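Erythrocyte membrane protein 1 (Plasmodium falciparum, PDB 2XU0) probably mediates adhesion of infected red cells to host cell surface receptors; this piece is its N-terminal segment and first Duffy-binding-like domain, a region involved in rosetting. Local coordinates at residues 40-45 with 257-262. The protein carries 10 engineered substitutions. Residues are numbered along the deposited sequence; the frame is centred on the assembly and turned at random.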
ATOM      1  N   LYS A  40      -2.563  28.934  -5.656  1.00 56.14           N
ATOM      2  CA  LYS A  40      -2.633  29.800  -6.822  1.00 57.18           C
ATOM      3  C   LYS A  40      -3.925  29.570  -7.603  1.00 62.41           C
ATOM      4  O   LYS A  40      -4.297  28.423  -7.880  1.00 61.78           O
ATOM      5  CB  LYS A  40      -1.383  29.639  -7.726  1.00 60.55           C
ATOM      6  CG  LYS A  40      -1.136  28.235  -8.336  1.00 79.82           C
ATOM      7  CD  LYS A  40      -0.426  27.212  -7.400  1.00 92.56           C
ATOM      8  CE  LYS A  40       0.990  27.578  -6.978  1.00106.62           C
ATOM      9  NZ  LYS A  40       1.928  27.681  -8.133  1.00117.28           N
ATOM     10  N   LYS A  41      -4.603  30.665  -7.960  1.00 59.42           N
ATOM     11  CA  LYS A  41      -5.841  30.593  -8.723  1.00 58.93           C
ATOM     12  C   LYS A  41      -5.557  30.216 -10.170  1.00 61.79           C
ATOM     13  O   LYS A  41      -4.605  30.705 -10.794  1.00 60.51           O
ATOM     14  CB  LYS A  41      -6.645  31.901  -8.617  1.00 62.00           C
ATOM     15  CG  LYS A  41      -8.072  31.789  -9.145  1.00 82.89           C
ATOM     16  CD  LYS A  41      -9.106  32.273  -8.136  1.00 94.69           C
ATOM     17  CE  LYS A  41     -10.529  32.072  -8.616  1.00107.77           C
ATOM     18  NZ  LYS A  41     -10.854  32.891  -9.818  1.00115.57           N
ATOM     19  N   ASN A  42      -6.353  29.274 -10.665  1.00 58.35           N
ATOM     20  CA  ASN A  42      -6.285  28.821 -12.036  1.00 57.36           C
ATOM     21  C   ASN A  42      -7.561  29.356 -12.702  1.00 61.02           C
ATOM     22  O   ASN A  42      -8.669  28.911 -12.376  1.00 59.68           O
ATOM     23  CB  ASN A  42      -6.160  27.289 -12.125  1.00 52.02           C
ATOM     24  CG  ASN A  42      -6.246  26.751 -13.537  1.00 62.58           C
ATOM     25  OD1 ASN A  42      -6.130  27.486 -14.528  1.00 52.28           O
ATOM     26  ND2 ASN A  42      -6.476  25.459 -13.664  1.00 54.07           N
ATOM     27  N   PRO A  43      -7.421  30.350 -13.607  1.00 58.55           N
ATOM     28  CA  PRO A  43      -8.617  30.925 -14.255  1.00 58.30           C
ATOM     29  C   PRO A  43      -9.318  29.969 -15.207  1.00 61.57           C
ATOM     30  O   PRO A  43     -10.475  30.188 -15.544  1.00 61.90           O
ATOM     31  CB  PRO A  43      -8.057  32.127 -15.030  1.00 59.87           C
ATOM     32  CG  PRO A  43      -6.670  32.343 -14.516  1.00 63.78           C
ATOM     33  CD  PRO A  43      -6.188  31.006 -14.087  1.00 59.73           C
ATOM     34  N   TYR A  44      -8.630  28.897 -15.606  1.00 57.58           N
ATOM     35  CA  TYR A  44      -9.091  27.941 -16.612  1.00 57.34           C
ATOM     36  C   TYR A  44      -9.653  26.616 -16.104  1.00 61.02           C
ATOM     37  O   TYR A  44     -10.001  25.758 -16.913  1.00 60.92           O
ATOM     38  CB  TYR A  44      -7.983  27.764 -17.668  1.00 58.49           C
ATOM     39  CG  TYR A  44      -7.341  29.090 -18.029  1.00 60.21           C
ATOM     40  CD1 TYR A  44      -7.997  30.004 -18.854  1.00 62.25           C
ATOM     41  CD2 TYR A  44      -6.134  29.483 -17.454  1.00 60.92           C
ATOM     42  CE1 TYR A  44      -7.436  31.246 -19.150  1.00 62.29           C
ATOM     43  CE2 TYR A  44      -5.568  30.726 -17.737  1.00 61.87           C
ATOM     44  CZ  TYR A  44      -6.219  31.601 -18.593  1.00 68.52           C
ATOM     45  OH  TYR A  44      -5.663  32.819 -18.887  1.00 70.65           O
ATOM     46  N   GLU A  45      -9.811  26.489 -14.767  1.00 57.93           N
ATOM     47  CA  GLU A  45     -10.308  25.323 -14.027  1.00 57.21           C
ATOM     48  C   GLU A  45     -11.521  24.633 -14.628  1.00 60.22           C
ATOM     49  O   GLU A  45     -11.517  23.419 -14.812  1.00 59.27           O
ATOM     50  CB  GLU A  45     -10.602  25.709 -12.572  1.00 58.61           C
ATOM     51  CG  GLU A  45      -9.369  25.673 -11.692  1.00 70.73           C
ATOM     52  CD  GLU A  45      -9.599  25.572 -10.196  1.00 94.38           C
ATOM     53  OE1 GLU A  45     -10.739  25.260  -9.778  1.00 92.23           O
ATOM     54  OE2 GLU A  45      -8.622  25.775  -9.438  1.00 85.92           O
ATOM     55  N   TRP A 257      -6.325  16.148 -12.550  1.00 33.38           N
ATOM     56  CA  TRP A 257      -6.506  15.292 -11.384  1.00 30.94           C
ATOM     57  C   TRP A 257      -7.039  16.094 -10.209  1.00 34.29           C
ATOM     58  O   TRP A 257      -8.066  15.749  -9.629  1.00 33.24           O
ATOM     59  CB  TRP A 257      -5.205  14.557 -10.995  1.00 28.38           C
ATOM     60  CG  TRP A 257      -5.389  13.721  -9.753  1.00 27.83           C
ATOM     61  CD1 TRP A 257      -5.042  14.068  -8.480  1.00 30.16           C
ATOM     62  CD2 TRP A 257      -6.210  12.548  -9.638  1.00 27.65           C
ATOM     63  NE1 TRP A 257      -5.474  13.106  -7.590  1.00 28.40           N
ATOM     64  CE2 TRP A 257      -6.254  12.198  -8.266  1.00 30.08           C
ATOM     65  CE3 TRP A 257      -6.892  11.739 -10.570  1.00 28.56           C
ATOM     66  CZ2 TRP A 257      -6.877  11.036  -7.814  1.00 29.29           C
ATOM     67  CZ3 TRP A 257      -7.518  10.586 -10.121  1.00 29.76           C
ATOM     68  CH2 TRP A 257      -7.524  10.252  -8.755  1.00 30.44           C
ATOM     69  N   THR A 258      -6.321  17.154  -9.857  1.00 31.38           N
ATOM     70  CA  THR A 258      -6.658  18.047  -8.761  1.00 30.96           C
ATOM     71  C   THR A 258      -8.087  18.549  -8.847  1.00 33.49           C
ATOM     72  O   THR A 258      -8.775  18.570  -7.828  1.00 31.36           O
ATOM     73  CB  THR A 258      -5.629  19.169  -8.699  1.00 38.83           C
ATOM     74  OG1 THR A 258      -4.353  18.557  -8.486  1.00 40.59           O
ATOM     75  CG2 THR A 258      -5.910  20.161  -7.572  1.00 41.03           C
ATOM     76  N   ILE A 259      -8.532  18.910 -10.064  1.00 31.36           N
ATOM     77  CA  ILE A 259      -9.863  19.438 -10.304  1.00 32.37           C
ATOM     78  C   ILE A 259     -10.956  18.389 -10.150  1.00 38.61           C
ATOM     79  O   ILE A 259     -11.999  18.680  -9.561  1.00 39.90           O
ATOM     80  CB  ILE A 259      -9.918  20.222 -11.647  1.00 35.96           C
ATOM     81  CG1 ILE A 259      -9.203  21.594 -11.506  1.00 35.48           C
ATOM     82  CG2 ILE A 259     -11.369  20.426 -12.135  1.00 38.91           C
ATOM     83  CD1 ILE A 259      -8.532  22.101 -12.834  1.00 40.51           C
ATOM     84  N   ASN A 260     -10.704  17.159 -10.619  1.00 34.72           N
ATOM     85  CA  ASN A 260     -11.717  16.114 -10.585  1.00 34.81           C
ATOM     86  C   ASN A 260     -11.584  15.106  -9.478  1.00 38.12           C
ATOM     87  O   ASN A 260     -12.427  14.214  -9.395  1.00 39.22           O
ATOM     88  CB  ASN A 260     -11.776  15.417 -11.953  1.00 39.44           C
ATOM     89  CG  ASN A 260     -12.204  16.347 -13.059  1.00 50.13           C
ATOM     90  OD1 ASN A 260     -13.386  16.629 -13.231  1.00 46.93           O
ATOM     91  ND2 ASN A 260     -11.250  16.924 -13.753  1.00 37.17           N
ATOM     92  N   ARG A 261     -10.541  15.206  -8.636  1.00 34.26           N
ATOM     93  CA  ARG A 261     -10.282  14.210  -7.580  1.00 33.87           C
ATOM     94  C   ARG A 261     -11.446  13.952  -6.635  1.00 35.47           C
ATOM     95  O   ARG A 261     -11.623  12.828  -6.192  1.00 34.09           O
ATOM     96  CB  ARG A 261      -8.971  14.496  -6.815  1.00 34.62           C
ATOM     97  CG  ARG A 261      -9.021  15.741  -5.922  1.00 38.77           C
ATOM     98  CD  ARG A 261      -7.662  16.087  -5.338  1.00 33.03           C
ATOM     99  NE  ARG A 261      -7.221  15.133  -4.316  1.00 25.98           N
ATOM    100  CZ  ARG A 261      -7.493  15.227  -3.023  1.00 33.92           C
ATOM    101  NH1 ARG A 261      -8.244  16.224  -2.567  1.00 32.51           N
ATOM    102  NH2 ARG A 261      -7.014  14.335  -2.174  1.00 23.98           N
ATOM    103  N   GLU A 262     -12.251  14.989  -6.348  1.00 33.53           N
ATOM    104  CA  GLU A 262     -13.389  14.886  -5.447  1.00 33.00           C
ATOM    105  C   GLU A 262     -14.457  13.925  -5.957  1.00 34.34           C
ATOM    106  O   GLU A 262     -14.870  13.070  -5.193  1.00 33.65           O
ATOM    107  CB  GLU A 262     -13.967  16.269  -5.155  1.00 34.97           C
ATOM    108  CG  GLU A 262     -15.106  16.206  -4.160  1.00 43.72           C
ATOM    109  CD  GLU A 262     -15.799  17.534  -3.951  1.00 65.28           C
ATOM    110  OE1 GLU A 262     -17.034  17.594  -4.148  1.00 74.67           O
ATOM    111  OE2 GLU A 262     -15.110  18.511  -3.578  1.00 50.84           O
TER
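E45 and I259 bring the two backbones closest, their CA atoms 7.0 Å apart, where a type I beta turn from N42 to E45 faces helix 249-268 at I259. No hydrogen bond joins the segments; the contact is small, and on the helix side it is made by I259 alone. With CG1 anti to its own carbonyl carbon (chi1 -74°), the isoleucine sends CG1 toward the turn, and a roughly extended chi2 (149°) carries CD1 further, to touch both N42 and E45. There CD1 lies 3.8 Å from CG of E45 and equally far from the backbone O of E45, while CG2 of I259 comes within 4.0 Å of that same oxygen. The chain of E45 runs extended beyond CG, and its aliphatic CB and CG make the side-chain contact. The side chain of N42 crosses that of I259 at about a right angle, its ND2 4.0 Å from CD1 of I259. The amide's other end serves the turn: OD1 of N42 accepts from N of Y44 at 3.1 Å, an Asx turn in which the donor stands above the carbonyl plane. A glycerol, probably from crystallisation, hydrogen-bonds ND2 of N42 and, weakly, OE2 of E45. Within the turn, CB of P43 sits over the centre of one face of the Y44 ring, which also meets H239. The contact joins the loop that follows helix 22-39, within the N-terminal segment, to helix 249-268 of the Duffy-binding domain. N260 extends this junction by hydrogen bonds to L48 and G50, while N42 and Y44 pack on helix 234-239 and T258 touches I38 of helix 22-39.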